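Local atomic coordinates of KLLA0E08119p (Kluyveromyces lactis, PDB entry 3VA7), a protein that probably catalyses the ATP- and biotin-dependent carboxylation of urea to urea-1-carboxylate, here as the urea carboxylase part of a longer urea-degrading enzyme. Residues A43-K48 against G334-E339; A517-G522 against P642-Q647; A648-L653 against D801-G806; C862-R867 against S913-D918; K919-K924 against S1105-K1110. All coordinates share one frame; numbering follows the deposited sequence.

Interaction 1: A43-K48 against G334-E339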
# COMPACT_ATOMS: atom_id res chain seq x y z
N ALA A 43 -22.48 -17.40 2.05
CA ALA A 43 -22.90 -17.12 3.41
C ALA A 43 -23.56 -15.72 3.44
O ALA A 43 -24.69 -15.56 4.00
CB ALA A 43 -21.75 -17.22 4.36
N VAL A 44 -22.89 -14.74 2.82
CA VAL A 44 -23.40 -13.41 2.79
C VAL A 44 -24.78 -13.38 2.11
O VAL A 44 -25.70 -12.67 2.57
CB VAL A 44 -22.42 -12.43 2.09
CG1 VAL A 44 -23.09 -11.07 1.89
CG2 VAL A 44 -21.12 -12.27 2.90
N ARG A 45 -24.95 -14.14 1.03
CA ARG A 45 -26.21 -14.08 0.33
C ARG A 45 -27.35 -14.76 1.13
O ARG A 45 -28.48 -14.25 1.12
CB ARG A 45 -26.10 -14.62 -1.11
CG ARG A 45 -27.46 -14.68 -1.87
CD ARG A 45 -27.90 -16.09 -2.05
NE ARG A 45 -29.25 -16.30 -2.54
CZ ARG A 45 -30.36 -15.97 -1.89
NH1 ARG A 45 -30.31 -15.38 -0.70
NH2 ARG A 45 -31.55 -16.26 -2.41
N ILE A 46 -27.06 -15.85 1.85
CA ILE A 46 -28.08 -16.56 2.60
C ILE A 46 -28.49 -15.62 3.70
O ILE A 46 -29.69 -15.45 3.98
CB ILE A 46 -27.56 -17.92 3.16
CG1 ILE A 46 -27.58 -18.99 2.08
CG2 ILE A 46 -28.32 -18.41 4.38
CD1 ILE A 46 -26.56 -20.17 2.32
N MET A 47 -27.52 -14.96 4.30
CA MET A 47 -27.86 -13.99 5.37
C MET A 47 -28.75 -12.81 4.97
O MET A 47 -29.50 -12.32 5.82
CB MET A 47 -26.60 -13.47 6.07
CG MET A 47 -25.86 -14.60 6.80
SD MET A 47 -24.26 -14.09 7.44
CE MET A 47 -23.64 -15.71 7.96
N LYS A 48 -28.69 -12.34 3.72
CA LYS A 48 -29.56 -11.23 3.34
C LYS A 48 -31.00 -11.70 3.41
O LYS A 48 -31.87 -10.96 3.88
CB LYS A 48 -29.34 -10.73 1.91
CG LYS A 48 -28.06 -10.04 1.66
CD LYS A 48 -28.20 -9.03 0.50
CE LYS A 48 -29.44 -9.27 -0.44
NZ LYS A 48 -29.87 -8.00 -1.19
N GLY A 334 -38.00 -13.81 -10.20
CA GLY A 334 -38.25 -12.96 -9.05
C GLY A 334 -38.38 -13.79 -7.79
O GLY A 334 -38.91 -13.31 -6.78
N LEU A 335 -37.96 -15.06 -7.84
CA LEU A 335 -38.04 -15.93 -6.67
C LEU A 335 -36.79 -15.82 -5.85
O LEU A 335 -35.71 -15.67 -6.38
CB LEU A 335 -38.21 -17.40 -7.08
CG LEU A 335 -39.52 -17.73 -7.82
CD1 LEU A 335 -39.58 -19.23 -8.05
CD2 LEU A 335 -40.75 -17.22 -7.10
N ASP A 336 -36.93 -15.89 -4.54
CA ASP A 336 -35.78 -16.01 -3.72
C ASP A 336 -35.71 -17.52 -3.37
O ASP A 336 -36.46 -18.01 -2.51
CB ASP A 336 -35.92 -15.10 -2.51
CG ASP A 336 -34.79 -15.26 -1.49
OD1 ASP A 336 -34.69 -14.35 -0.62
OD2 ASP A 336 -34.03 -16.28 -1.52
N LEU A 337 -34.79 -18.23 -4.04
CA LEU A 337 -34.60 -19.68 -3.85
C LEU A 337 -34.21 -20.12 -2.42
O LEU A 337 -34.78 -21.06 -1.90
CB LEU A 337 -33.60 -20.19 -4.87
CG LEU A 337 -34.08 -20.07 -6.32
CD1 LEU A 337 -32.99 -20.71 -7.16
CD2 LEU A 337 -35.53 -20.74 -6.61
N VAL A 338 -33.28 -19.43 -1.78
CA VAL A 338 -33.02 -19.62 -0.33
C VAL A 338 -34.30 -19.51 0.49
O VAL A 338 -34.50 -20.29 1.40
CB VAL A 338 -31.87 -18.71 0.22
CG1 VAL A 338 -31.81 -18.67 1.79
CG2 VAL A 338 -30.52 -19.12 -0.37
N GLU A 339 -35.17 -18.55 0.19
CA GLU A 339 -36.40 -18.39 1.00
C GLU A 339 -37.23 -19.68 0.87
O GLU A 339 -37.62 -20.27 1.88
CB GLU A 339 -37.25 -17.22 0.51
CG GLU A 339 -38.58 -17.08 1.30
CD GLU A 339 -39.47 -15.93 0.85
OE1 GLU A 339 -40.63 -15.84 1.33
OE2 GLU A 339 -39.03 -15.14 -0.00

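Interaction 2: A517-G522 against P642-Q647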
# COMPACT_ATOMS: atom_id res chain seq x y z
N ALA A 517 11.83 10.63 -21.39
CA ALA A 517 11.42 9.31 -21.83
C ALA A 517 9.95 9.40 -22.22
O ALA A 517 9.56 8.99 -23.35
CB ALA A 517 11.67 8.25 -20.75
N ASN A 518 9.14 10.01 -21.36
CA ASN A 518 7.75 10.19 -21.75
C ASN A 518 7.55 10.90 -23.07
O ASN A 518 6.80 10.44 -23.94
CB ASN A 518 6.92 10.85 -20.64
CG ASN A 518 6.14 9.80 -19.82
OD1 ASN A 518 5.85 8.69 -20.33
ND2 ASN A 518 5.81 10.15 -18.56
N ARG A 519 8.19 12.04 -23.21
CA ARG A 519 8.05 12.85 -24.40
C ARG A 519 8.49 12.09 -25.67
O ARG A 519 7.86 12.21 -26.71
CB ARG A 519 8.84 14.16 -24.24
CG ARG A 519 8.71 15.12 -25.43
CD ARG A 519 7.28 15.42 -25.75
NE ARG A 519 7.17 16.66 -26.51
CZ ARG A 519 6.97 16.73 -27.84
NH1 ARG A 519 6.85 17.91 -28.43
NH2 ARG A 519 6.87 15.61 -28.57
N VAL A 520 9.54 11.29 -25.56
CA VAL A 520 10.09 10.67 -26.74
C VAL A 520 9.03 9.81 -27.41
O VAL A 520 9.07 9.60 -28.63
CB VAL A 520 11.35 9.87 -26.42
CG1 VAL A 520 11.64 8.88 -27.52
CG2 VAL A 520 12.56 10.82 -26.11
N VAL A 521 8.07 9.36 -26.62
CA VAL A 521 7.05 8.47 -27.11
C VAL A 521 5.74 9.24 -27.32
O VAL A 521 4.73 8.67 -27.75
CB VAL A 521 6.82 7.37 -26.08
CG1 VAL A 521 5.74 6.57 -26.49
CG2 VAL A 521 8.05 6.43 -25.92
N GLY A 522 5.74 10.54 -27.02
CA GLY A 522 4.55 11.35 -27.27
C GLY A 522 3.46 11.22 -26.21
O GLY A 522 2.30 11.58 -26.45
N PRO A 642 -2.04 9.95 -25.53
CA PRO A 642 -0.84 10.70 -25.90
C PRO A 642 -1.13 12.00 -26.66
O PRO A 642 -2.18 12.18 -27.30
CB PRO A 642 -0.05 9.70 -26.77
CG PRO A 642 -0.71 8.35 -26.57
CD PRO A 642 -2.14 8.71 -26.32
N ASP A 643 -0.21 12.94 -26.55
CA ASP A 643 -0.43 14.26 -27.07
C ASP A 643 0.32 14.47 -28.39
O ASP A 643 -0.03 15.36 -29.15
CB ASP A 643 0.07 15.28 -26.03
CG ASP A 643 -0.96 15.51 -24.90
OD1 ASP A 643 -2.11 15.06 -25.09
OD2 ASP A 643 -0.63 16.16 -23.87
N PHE A 644 1.34 13.65 -28.65
CA PHE A 644 2.39 14.02 -29.59
C PHE A 644 2.71 12.82 -30.41
O PHE A 644 2.51 11.70 -29.95
CB PHE A 644 3.67 14.47 -28.87
CG PHE A 644 3.46 15.59 -27.91
CD1 PHE A 644 3.76 15.41 -26.55
CD2 PHE A 644 2.97 16.82 -28.34
CE1 PHE A 644 3.56 16.47 -25.61
CE2 PHE A 644 2.77 17.91 -27.42
CZ PHE A 644 3.07 17.73 -26.05
N GLU A 645 3.25 13.00 -31.60
CA GLU A 645 3.72 11.84 -32.36
C GLU A 645 5.04 11.48 -31.73
O GLU A 645 5.77 12.37 -31.28
CB GLU A 645 3.86 12.20 -33.85
CG GLU A 645 3.50 11.09 -34.84
CD GLU A 645 2.05 10.62 -34.68
OE1 GLU A 645 1.16 11.49 -34.51
OE2 GLU A 645 1.82 9.37 -34.70
N PRO A 646 5.39 10.18 -31.67
CA PRO A 646 6.72 9.97 -31.06
C PRO A 646 7.88 10.65 -31.87
O PRO A 646 7.69 11.02 -33.02
CB PRO A 646 6.86 8.44 -30.99
CG PRO A 646 5.52 7.89 -31.33
CD PRO A 646 4.80 8.92 -32.15
N GLN A 647 9.03 10.83 -31.24
CA GLN A 647 10.16 11.53 -31.84
C GLN A 647 11.43 11.33 -31.01
O GLN A 647 11.40 11.52 -29.79
CB GLN A 647 9.83 13.01 -31.93
CG GLN A 647 11.01 13.89 -32.20
CD GLN A 647 10.58 15.34 -32.38
OE1 GLN A 647 9.39 15.64 -32.43
NE2 GLN A 647 11.56 16.24 -32.47

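Interaction 3: A648-L653 against D801-G806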
# COMPACT_ATOMS: atom_id res chain seq x y z
N ALA A 648 12.54 10.93 -31.64
CA ALA A 648 13.84 10.92 -30.94
C ALA A 648 14.07 12.26 -30.19
O ALA A 648 13.80 13.32 -30.73
CB ALA A 648 14.97 10.69 -31.94
N ALA A 649 14.56 12.22 -28.96
CA ALA A 649 14.84 13.46 -28.26
C ALA A 649 15.93 14.19 -28.99
O ALA A 649 16.97 13.62 -29.23
CB ALA A 649 15.29 13.19 -26.85
N PRO A 650 15.72 15.48 -29.32
CA PRO A 650 16.83 16.29 -29.84
C PRO A 650 17.98 16.09 -28.91
O PRO A 650 17.75 15.97 -27.73
CB PRO A 650 16.31 17.71 -29.70
CG PRO A 650 14.84 17.55 -29.86
CD PRO A 650 14.52 16.29 -29.08
N LYS A 651 19.21 16.03 -29.40
CA LYS A 651 20.33 15.67 -28.52
C LYS A 651 20.83 16.82 -27.67
O LYS A 651 21.52 16.58 -26.69
CB LYS A 651 21.49 15.09 -29.32
CG LYS A 651 21.02 14.45 -30.63
CD LYS A 651 21.53 12.99 -30.81
CE LYS A 651 20.88 12.34 -32.08
NZ LYS A 651 21.33 10.92 -32.35
N SER A 652 20.55 18.05 -28.05
CA SER A 652 20.96 19.18 -27.21
C SER A 652 20.13 19.25 -25.91
O SER A 652 20.56 19.83 -24.91
CB SER A 652 20.88 20.50 -27.98
OG SER A 652 19.59 20.73 -28.54
N LEU A 653 18.94 18.64 -25.95
CA LEU A 653 18.05 18.52 -24.81
C LEU A 653 18.40 17.37 -23.83
O LEU A 653 17.79 17.28 -22.74
CB LEU A 653 16.60 18.35 -25.28
CG LEU A 653 16.03 19.40 -26.23
CD1 LEU A 653 14.50 19.27 -26.30
CD2 LEU A 653 16.49 20.84 -25.85
N ASP A 801 8.40 20.91 -23.25
CA ASP A 801 7.13 21.32 -23.86
C ASP A 801 7.18 21.50 -25.36
O ASP A 801 6.23 21.16 -26.06
CB ASP A 801 6.57 22.60 -23.23
CG ASP A 801 5.96 22.38 -21.85
OD1 ASP A 801 5.83 23.38 -21.10
OD2 ASP A 801 5.59 21.22 -21.51
N ASN A 802 8.28 22.05 -25.84
CA ASN A 802 8.42 22.35 -27.26
C ASN A 802 9.21 21.26 -27.96
O ASN A 802 8.87 20.86 -29.08
CB ASN A 802 9.08 23.71 -27.48
CG ASN A 802 8.28 24.87 -26.88
OD1 ASN A 802 7.04 24.84 -26.79
ND2 ASN A 802 9.00 25.91 -26.46
N PHE A 803 10.26 20.79 -27.26
CA PHE A 803 11.08 19.67 -27.71
C PHE A 803 11.92 20.08 -28.93
O PHE A 803 11.82 19.48 -29.99
CB PHE A 803 10.18 18.45 -28.02
CG PHE A 803 10.79 17.09 -27.65
CD1 PHE A 803 11.51 16.92 -26.47
CD2 PHE A 803 10.58 15.96 -28.48
CE1 PHE A 803 12.03 15.65 -26.11
CE2 PHE A 803 11.11 14.68 -28.14
CZ PHE A 803 11.82 14.52 -26.96
N GLU A 804 12.74 21.11 -28.73
CA GLU A 804 13.40 21.86 -29.80
C GLU A 804 14.89 22.10 -29.44
O GLU A 804 15.19 22.55 -28.33
CB GLU A 804 12.62 23.19 -30.07
CG GLU A 804 11.32 22.93 -30.88
CD GLU A 804 10.38 24.16 -31.17
OE1 GLU A 804 10.70 25.34 -30.82
OE2 GLU A 804 9.29 23.92 -31.78
N GLU A 805 15.82 21.78 -30.35
CA GLU A 805 17.28 21.93 -30.08
C GLU A 805 17.65 23.26 -29.39
O GLU A 805 17.19 24.32 -29.80
CB GLU A 805 18.12 21.82 -31.38
CG GLU A 805 17.75 20.73 -32.36
CD GLU A 805 18.47 19.35 -32.11
OE1 GLU A 805 19.48 19.29 -31.31
OE2 GLU A 805 18.03 18.32 -32.73
N GLY A 806 18.52 23.21 -28.38
CA GLY A 806 19.12 24.41 -27.81
C GLY A 806 18.42 25.04 -26.60
O GLY A 806 18.94 26.01 -26.03
O HOH W 1 19.24 16.08 -32.56

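Interaction 4: C862-R867 against S913-D918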
# COMPACT_ATOMS: atom_id res chain seq x y z
N CYS A 862 2.12 28.15 18.32
CA CYS A 862 1.45 27.15 17.52
C CYS A 862 0.14 27.69 17.06
O CYS A 862 -0.28 27.43 15.94
CB CYS A 862 1.19 25.82 18.31
SG CYS A 862 2.71 25.14 19.00
N TYR A 863 -0.56 28.41 17.94
CA TYR A 863 -1.81 28.99 17.51
C TYR A 863 -1.54 30.06 16.45
O TYR A 863 -2.28 30.18 15.45
CB TYR A 863 -2.63 29.52 18.66
CG TYR A 863 -4.01 29.87 18.18
CD1 TYR A 863 -4.82 28.90 17.59
CD2 TYR A 863 -4.47 31.19 18.24
CE1 TYR A 863 -6.07 29.23 17.11
CE2 TYR A 863 -5.75 31.54 17.77
CZ TYR A 863 -6.53 30.56 17.21
OH TYR A 863 -7.80 30.90 16.74
N ARG A 864 -0.42 30.75 16.61
CA ARG A 864 -0.06 31.83 15.73
C ARG A 864 0.18 31.34 14.31
O ARG A 864 -0.20 32.03 13.32
CB ARG A 864 1.17 32.57 16.28
CG ARG A 864 1.73 33.62 15.35
CD ARG A 864 2.61 34.55 16.14
NE ARG A 864 2.74 35.80 15.40
CZ ARG A 864 2.09 36.95 15.64
NH1 ARG A 864 1.25 37.09 16.68
NH2 ARG A 864 2.28 37.97 14.81
N ILE A 865 0.81 30.16 14.20
CA ILE A 865 1.09 29.56 12.89
C ILE A 865 -0.26 29.25 12.27
O ILE A 865 -0.51 29.43 11.06
CB ILE A 865 1.90 28.26 13.02
CG1 ILE A 865 3.29 28.58 13.59
CG2 ILE A 865 1.89 27.42 11.71
CD1 ILE A 865 3.93 27.34 14.16
N ASN A 866 -1.18 28.83 13.13
CA ASN A 866 -2.47 28.54 12.60
C ASN A 866 -3.10 29.85 12.04
O ASN A 866 -3.81 29.83 11.01
CB ASN A 866 -3.30 27.86 13.66
CG ASN A 866 -4.71 28.14 13.51
OD1 ASN A 866 -5.49 27.34 13.00
ND2 ASN A 866 -5.09 29.33 13.94
N ARG A 867 -2.78 30.99 12.65
CA ARG A 867 -3.41 32.28 12.29
C ARG A 867 -2.73 32.83 11.01
O ARG A 867 -3.40 33.32 10.12
CB ARG A 867 -3.34 33.28 13.48
CG ARG A 867 -4.43 33.24 14.56
CD ARG A 867 -5.50 32.12 14.35
NE ARG A 867 -6.74 32.56 13.73
CZ ARG A 867 -7.64 31.79 13.13
NH1 ARG A 867 -7.49 30.46 13.01
NH2 ARG A 867 -8.74 32.37 12.60
N SER A 913 1.49 41.27 10.36
CA SER A 913 0.96 42.31 11.27
C SER A 913 -0.55 42.27 11.37
O SER A 913 -1.14 43.00 12.18
CB SER A 913 1.43 43.69 10.85
OG SER A 913 0.82 44.08 9.60
N GLU A 914 -1.21 41.43 10.57
CA GLU A 914 -2.64 41.35 10.61
C GLU A 914 -3.12 40.29 11.56
O GLU A 914 -4.32 40.19 11.82
CB GLU A 914 -3.21 41.11 9.20
CG GLU A 914 -2.98 42.29 8.26
CD GLU A 914 -3.17 41.97 6.76
OE1 GLU A 914 -4.02 41.08 6.41
OE2 GLU A 914 -2.47 42.68 5.93
N ILE A 915 -2.22 39.47 12.07
CA ILE A 915 -2.62 38.39 12.97
C ILE A 915 -3.06 39.03 14.30
O ILE A 915 -2.28 39.75 14.93
CB ILE A 915 -1.41 37.41 13.17
CG1 ILE A 915 -1.17 36.61 11.87
CG2 ILE A 915 -1.58 36.52 14.45
CD1 ILE A 915 0.26 36.03 11.70
N GLN A 916 -4.31 38.81 14.72
CA GLN A 916 -4.76 39.33 16.03
C GLN A 916 -5.32 38.17 16.84
O GLN A 916 -6.24 37.46 16.37
CB GLN A 916 -5.86 40.46 16.00
CG GLN A 916 -6.01 41.37 14.75
CD GLN A 916 -5.10 42.69 14.71
OE1 GLN A 916 -3.94 42.70 15.18
NE2 GLN A 916 -5.63 43.76 14.09
N PHE A 917 -4.83 38.02 18.06
CA PHE A 917 -5.49 37.06 18.98
C PHE A 917 -5.02 37.32 20.40
O PHE A 917 -4.03 38.02 20.63
CB PHE A 917 -5.28 35.56 18.55
CG PHE A 917 -3.89 35.08 18.75
CD1 PHE A 917 -3.53 34.42 19.92
CD2 PHE A 917 -2.91 35.35 17.82
CE1 PHE A 917 -2.20 34.01 20.12
CE2 PHE A 917 -1.61 34.93 18.03
CZ PHE A 917 -1.27 34.27 19.17
N ASP A 918 -5.76 36.78 21.36
CA ASP A 918 -5.35 36.94 22.77
C ASP A 918 -5.01 35.58 23.41
O ASP A 918 -5.40 34.50 22.91
CB ASP A 918 -6.42 37.68 23.59
CG ASP A 918 -7.74 36.91 23.69
OD1 ASP A 918 -8.71 37.47 24.19
OD2 ASP A 918 -7.84 35.75 23.26
O HOH W 2 -1.20 39.29 17.70

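Interaction 5: K919-K924 against S1105-K1110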
# COMPACT_ATOMS: atom_id res chain seq x y z
N LYS A 919 -4.32 35.67 24.54
CA LYS A 919 -3.89 34.51 25.31
C LYS A 919 -5.06 33.51 25.55
O LYS A 919 -4.81 32.33 25.75
CB LYS A 919 -3.13 34.95 26.59
CG LYS A 919 -3.99 35.39 27.76
CD LYS A 919 -3.25 36.31 28.75
CE LYS A 919 -4.25 37.18 29.59
NZ LYS A 919 -5.44 36.41 30.17
N ASN A 920 -6.31 33.96 25.41
CA ASN A 920 -7.46 33.08 25.70
C ASN A 920 -8.03 32.23 24.58
O ASN A 920 -9.20 31.80 24.69
CB ASN A 920 -8.61 33.85 26.36
CG ASN A 920 -8.17 34.60 27.63
OD1 ASN A 920 -6.98 34.61 28.00
ND2 ASN A 920 -9.12 35.25 28.26
N TRP A 921 -7.24 31.96 23.55
CA TRP A 921 -7.73 31.26 22.35
C TRP A 921 -8.23 29.82 22.61
O TRP A 921 -7.87 29.21 23.62
CB TRP A 921 -6.66 31.27 21.27
CG TRP A 921 -5.30 30.71 21.68
CD1 TRP A 921 -4.23 31.42 22.20
CD2 TRP A 921 -4.85 29.35 21.57
NE1 TRP A 921 -3.17 30.57 22.42
CE2 TRP A 921 -3.52 29.30 22.04
CE3 TRP A 921 -5.46 28.17 21.13
CZ2 TRP A 921 -2.78 28.12 22.10
CZ3 TRP A 921 -4.72 26.97 21.18
CH2 TRP A 921 -3.39 26.97 21.65
N ASN A 922 -9.07 29.30 21.73
CA ASN A 922 -9.38 27.88 21.75
C ASN A 922 -9.39 27.23 20.37
O ASN A 922 -9.39 27.91 19.38
CB ASN A 922 -10.69 27.60 22.48
CG ASN A 922 -11.84 28.40 21.94
OD1 ASN A 922 -12.11 29.49 22.45
ND2 ASN A 922 -12.53 27.89 20.92
N VAL A 923 -9.33 25.90 20.31
CA VAL A 923 -9.28 25.14 19.04
C VAL A 923 -10.01 23.82 19.23
O VAL A 923 -10.04 23.28 20.32
CB VAL A 923 -7.83 24.77 18.60
CG1 VAL A 923 -7.19 25.85 17.89
CG2 VAL A 923 -6.97 24.39 19.78
N LYS A 924 -10.60 23.31 18.18
CA LYS A 924 -11.15 21.97 18.19
C LYS A 924 -9.96 21.05 18.42
O LYS A 924 -8.87 21.25 17.84
CB LYS A 924 -11.82 21.64 16.85
CG LYS A 924 -13.08 22.51 16.49
CD LYS A 924 -14.41 21.66 16.35
CE LYS A 924 -14.66 21.16 14.88
NZ LYS A 924 -15.66 20.01 14.79
N SER A 1105 -13.19 17.08 21.24
CA SER A 1105 -13.44 18.15 22.17
C SER A 1105 -12.76 19.48 21.79
O SER A 1105 -12.56 19.72 20.60
CB SER A 1105 -13.19 17.69 23.61
OG SER A 1105 -11.82 17.66 23.87
N ILE A 1106 -12.47 20.33 22.77
CA ILE A 1106 -12.00 21.69 22.56
C ILE A 1106 -10.82 21.95 23.54
O ILE A 1106 -10.97 21.82 24.73
CB ILE A 1106 -13.15 22.78 22.87
CG1 ILE A 1106 -14.35 22.74 21.91
CG2 ILE A 1106 -12.59 24.20 22.83
CD1 ILE A 1106 -15.52 21.80 22.35
N PHE A 1107 -9.65 22.34 23.04
CA PHE A 1107 -8.58 22.80 23.92
C PHE A 1107 -8.63 24.31 24.16
O PHE A 1107 -8.59 25.12 23.21
CB PHE A 1107 -7.25 22.43 23.33
CG PHE A 1107 -6.10 22.94 24.11
CD1 PHE A 1107 -5.57 22.17 25.17
CD2 PHE A 1107 -5.51 24.19 23.81
CE1 PHE A 1107 -4.46 22.63 25.90
CE2 PHE A 1107 -4.40 24.67 24.53
CZ PHE A 1107 -3.87 23.88 25.59
N ASP A 1108 -8.65 24.69 25.42
CA ASP A 1108 -8.90 26.07 25.76
C ASP A 1108 -7.68 26.70 26.36
O ASP A 1108 -7.26 26.32 27.43
CB ASP A 1108 -10.06 26.09 26.76
CG ASP A 1108 -10.59 27.49 27.01
OD1 ASP A 1108 -9.77 28.41 27.28
OD2 ASP A 1108 -11.83 27.66 26.93
N HIS A 1109 -7.08 27.66 25.72
CA HIS A 1109 -5.80 28.10 26.29
C HIS A 1109 -6.00 28.83 27.62
O HIS A 1109 -5.08 28.90 28.44
CB HIS A 1109 -5.03 28.97 25.31
CG HIS A 1109 -3.58 29.11 25.64
ND1 HIS A 1109 -2.73 28.02 25.72
CD2 HIS A 1109 -2.82 30.19 25.91
CE1 HIS A 1109 -1.51 28.43 26.01
NE2 HIS A 1109 -1.53 29.75 26.13
N LYS A 1110 -7.20 29.40 27.80
CA LYS A 1110 -7.54 30.13 29.01
C LYS A 1110 -7.57 29.12 30.14
O LYS A 1110 -7.03 29.38 31.21
CB LYS A 1110 -8.89 30.85 28.89
CG LYS A 1110 -9.42 31.56 30.18
CD LYS A 1110 -10.94 31.82 30.08
CE LYS A 1110 -11.53 32.75 31.22
NZ LYS A 1110 -10.87 34.09 31.32

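Interaction 1: A43-K48 against G334-E339
R45 sends its guanidinium group across to D336 and V338, which meet it in two different ways. D336 lies at the edge: OD2 accepts from R45 NH2 at 2.6 Å in a salt bridge that stays close to the guanidinium plane. The carboxylate is turned 45° from the guanidinium plane, and NH2 reaches OD2 from above it. V338 instead lies over a face, with CG2 3.5 Å from R45 CZ and near the middle of the group. The same methyl rests 3.8 Å from I46 CG1. R45 gets there with CG anti to the backbone N (chi1 176°) and a bend at chi2. The contact belongs to the biotin carboxylase domain, where helix 40-53 follows strand 33-36 of a parallel sheet and meets the start of helix 337-345. D336 is the N-cap of that second helix. Its OD2 also accepts from E339 N at 3.1 Å, on the opposite face of the carboxylate from R45, so one oxygen both caps a helix and ties it to another. Further partners fix the ends of the bridge: E330 shares R45 NH2, while D336 OD1 is held by R52 and T49.

Interaction 2: A517-G522 against P642-Q647
R519 lays its guanidinium flat on the ring of F644, a cation-pi stack at the C-terminal end of helix 511-520, where G522 closes the helix with a Schellman motif. The planes are 17° apart, and R519 CZ sits 3.8 Å from the F644 ring centroid. A bend at chi2 (54°) turns the arginine chain over the ring. D643 CB lies on the ring's opposite face. With an alanine in place of R519 the guanidinium is gone, and the F644 ring, without its stacking partner on that face, would probably be freer to turn. Beyond the stack, backbone bonds fix the loop against the helix end in the carboxyltransferase A and B region. V520 O accepts a nearly straight bond from Q647 N at 2.9 Å. Earlier in the loop, D643 and F644 close round G522, whose positive phi belongs to the motif and where a side chain would run into F644 O. Outside the two segments, R593 bonds to F644 O, N524 holds D643 OD2, and I800 O weakly accepts from R519 NE. G522 O itself accepts twice, from D643 N at 2.9 Å and from F644 N at 3.2 Å.

Interaction 3: A648-L653 against D801-G806
S652 OG is held by two neighbouring residues: it accepts from G806 N at 2.7 Å and donates to E805 OE1 at 3.1 Å. Its chi1 of 55° places the hydroxyl between the backbone N and the carbonyl carbon, facing E805 and G806. E805 folds back at chi2, and OE1 is met on the anti side, well out of the carboxylate plane. The other oxygen, OE2, takes a bond from a water at 2.6 Å, and the water accepts from K651 N, so both carboxylate oxygens are tied to the 648-653 loop. S652 and E805 also touch a crystal neighbour, which may influence their pose. Next to these polar bonds lies an apolar layer. P650 CD stands almost on the normal of the F803 ring, 3.7 Å from its centroid, in a CH-pi contact. A649 CB reaches F803 CZ at 3.7 Å, while L653 CD1 lies 3.8 Å from F803 CD1. F803, with positive phi, is the first residue after helix 786-802. The 648-653 loop, on its way from strand 626-628 to strand 662-669, packs on the residues that follow that helix; L516 of helix 511-520 also packs on F803, and N566 pairs with the backbone of A649.

Interaction 4: C862-R867 against S913-D918
Y863 and F917 form the aromatic part of this contact, a T-shaped pair in which the edge of the tyrosine points at the face of the phenylalanine. Their planes are 82° apart and the centroids 5.4 Å, with Y863 CD2 lying 3.8 Å from F917 CD1. F917 CG lies between its backbone N and carbonyl carbon (chi1 71°), which sets the ring against helix 859-875. Van der Waals packing centres on I915: its CG2 is 3.8 Å from R867 CB and lies over one face of the R864 guanidinium, 3.6 Å from NH1. These contacts fasten the loop between helix 901-912 and strand 922-934 onto helix 859-875 of the carboxyltransferase C and D region. Replacing F917 by an alanine would probably leave the edge of Y863 without its ring face and open a gap beside R864 CB and R867 CG. Polar links are indirect: a water donates to I915 O at 3.0 Å and accepts a weak bond from R864 NH1. R864 has its main polar partner in E912, which forms a salt bridge with NH2.

Interaction 5: K919-K924 against S1105-K1110
W921 has H1109 on one face, an offset stack with the imidazole nearly parallel to the five-membered ring (planes at 9°, centroids 4.4 Å apart). H1109 CB adds a CH-pi contact there. Y863 of helix 859-875 stacks on the opposite face. V923 CG2 sits in plane at the indole edge, K919 O at the imidazole edge. F1107 meets the other end of the indole obliquely, CE2 at 3.8 Å from W921 CH2, which makes an aromatic cluster of three with H1109. The cluster sits where antiparallel strands 922-934 and 1101-1108 pair and the second runs into helix 1109-1117. V923 and F1107 form the hydrogen-bonded pair through F1107 N to V923 O (2.9 Å) and V923 N to F1107 O (3.1 Å). N922 with D1108 and K924 with I1106 are non-hydrogen-bonded pairs on the other sheet face. Beyond the strands, H1109 N bonds to W921 O at 2.7 Å. D1108 is the helix N-cap: OD1 accepts from E1111 N and weakly from K1110 N. W921 NE1 bonds to N860 OD1.

One contact stands apart and the others form two touching pairs. Interaction 1, in the biotin carboxylase domain, has its centre about 53 to 64 Å from those of the others. Interactions 2 and 3 have centres about 12 Å apart and meet at helix 511-520: R519 NH1 packs 3.4 Å from F803 CB, and V520 CG2 meets A649 CB at 3.7 Å. Interactions 4 and 5, with centres about 13 Å apart, are joined by Y863, whose CB lies 3.5 Å from W921 CE2. The two pairs lie about 49 to 57 Å apart, centre to centre. None of these packing contacts contributes to the observed biotin, urea or sodium sites, which lie in the carboxyltransferase region, with the biotin on K1202.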